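Local atomic coordinates of 4-hydroxy-tetrahydrodipicolinate synthase (Methanocaldococcus jannaschii DSM 2661, PDB entry 2YXG), a protein that probably condenses pyruvate with aspartate semialdehyde, through a Schiff base, to 4-hydroxy-tetrahydrodipicolinate on the route to lysine. Residues 120-125 with 155-160. Numbering follows the deposited sequence.
Sequences KVAESI and SNISAV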
# COMPACT_ATOMS: atom_id res chain seq x y z
N LYS A 120 15.61 -5.33 26.12
CA LYS A 120 16.63 -4.51 26.82
C LYS A 120 15.97 -3.37 27.60
O LYS A 120 16.40 -3.03 28.71
CB LYS A 120 17.70 -3.93 25.86
CG LYS A 120 18.52 -4.96 25.03
CD LYS A 120 19.64 -5.68 25.83
CE LYS A 120 20.98 -4.88 25.82
NZ LYS A 120 21.97 -5.22 26.95
N VAL A 121 14.94 -2.74 27.01
CA VAL A 121 14.19 -1.71 27.73
C VAL A 121 13.54 -2.29 29.01
O VAL A 121 13.69 -1.73 30.11
CB VAL A 121 13.15 -1.00 26.81
CG1 VAL A 121 12.25 -0.10 27.56
CG2 VAL A 121 13.88 -0.20 25.68
N ALA A 122 12.83 -3.41 28.84
CA ALA A 122 12.12 -4.04 29.94
C ALA A 122 13.08 -4.47 31.07
O ALA A 122 12.73 -4.29 32.24
CB ALA A 122 11.29 -5.19 29.43
N GLU A 123 14.26 -4.99 30.73
CA GLU A 123 15.29 -5.35 31.70
C GLU A 123 15.90 -4.16 32.43
O GLU A 123 16.46 -4.31 33.52
CB GLU A 123 16.43 -6.14 31.04
CG GLU A 123 16.11 -7.64 30.86
CD GLU A 123 16.88 -8.33 29.72
OE1 GLU A 123 18.01 -7.88 29.38
OE2 GLU A 123 16.32 -9.30 29.14
N SER A 124 15.83 -2.97 31.82
CA SER A 124 16.50 -1.79 32.35
C SER A 124 15.76 -1.11 33.52
O SER A 124 16.34 -0.34 34.28
CB SER A 124 16.79 -0.76 31.23
OG SER A 124 15.62 -0.00 30.84
N ILE A 125 14.47 -1.39 33.66
CA ILE A 125 13.64 -0.64 34.60
C ILE A 125 12.62 -1.55 35.20
O ILE A 125 12.40 -2.64 34.67
CB ILE A 125 12.91 0.55 33.91
CG1 ILE A 125 11.94 0.06 32.81
CG2 ILE A 125 13.93 1.58 33.40
CD1 ILE A 125 11.09 1.19 32.17
N SER A 155 7.18 -9.21 32.94
CA SER A 155 5.96 -8.79 33.63
C SER A 155 5.69 -7.28 33.51
O SER A 155 4.55 -6.85 33.70
CB SER A 155 6.02 -9.14 35.09
OG SER A 155 7.14 -8.49 35.67
N ASN A 156 6.72 -6.48 33.21
CA ASN A 156 6.47 -5.02 33.12
C ASN A 156 6.05 -4.55 31.71
O ASN A 156 5.90 -3.37 31.49
CB ASN A 156 7.61 -4.16 33.68
CG ASN A 156 8.97 -4.45 33.04
OD1 ASN A 156 9.19 -5.52 32.47
ND2 ASN A 156 9.90 -3.52 33.19
N ILE A 157 5.93 -5.48 30.76
CA ILE A 157 5.35 -5.18 29.46
C ILE A 157 3.82 -5.21 29.61
O ILE A 157 3.17 -6.27 29.62
CB ILE A 157 5.81 -6.13 28.37
CG1 ILE A 157 7.33 -6.02 28.23
CG2 ILE A 157 5.10 -5.80 26.99
CD1 ILE A 157 7.76 -4.95 27.29
N SER A 158 3.26 -4.02 29.69
CA SER A 158 1.94 -3.88 30.27
C SER A 158 0.84 -3.52 29.26
O SER A 158 -0.25 -4.11 29.31
CB SER A 158 1.98 -2.89 31.42
OG SER A 158 0.65 -2.53 31.73
N ALA A 159 1.14 -2.62 28.33
CA ALA A 159 0.16 -2.21 27.35
C ALA A 159 0.77 -2.04 25.97
O ALA A 159 2.02 -2.01 25.81
CB ALA A 159 -0.56 -0.95 27.82
N VAL A 160 -0.12 -2.01 24.97
CA VAL A 160 0.20 -1.44 23.64
C VAL A 160 -0.73 -0.23 23.26
O VAL A 160 -1.96 -0.35 23.28
CB VAL A 160 0.03 -2.54 22.55
CG1 VAL A 160 0.85 -2.21 21.28
CG2 VAL A 160 0.42 -3.88 23.10
O HOH W 1 11.24 -6.82 33.60
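Asn156 reaches across to the C-terminal end of helix 111-124 and gives an N-H of its ND2 to the carbonyl oxygen of Ala122. The bond, 3.1 Å from ND2 of Asn156 to O of Ala122, lands on a lone pair in the carbonyl plane. It is nearly straight at 171°, with the oxygen close to the amide plane. ND2 also bonds to O of Leu127, in the loop leading to strand 129-133, which helps fix the flip of the carboxamide. O of Ile125 is as near, 3.0 Å from ND2 of Asn156, but poorly angled and not a hydrogen bond. With CG between backbone N and carbonyl carbon (chi1 56°), Asn156 has ND2 at the carbonyl of Ala122 and OD1 beside its CB. A water bridges OD1 of Asn156, at 2.7 Å, and O of Ala122, though other acceptors compete for its protons.

The remaining contacts are van der Waals. One is purely apolar, CB of Ala122 against CD1 of Ile157 at 4.1 Å. The same CB of Ala122 lies 3.7 Å from OD1 of Asn156, and the side chains of Ile125 and Asn156 cross at about a right angle.

Were Asn156 replaced by an alanine, the oxygens of Ala122 and Leu127 would probably lose this donor, leaving the helix end less firmly tied. Here, in the TIM barrel, an outer helix is joined to the start of strand 157-162, which carries the predicted Schiff-base lysine, Lys161.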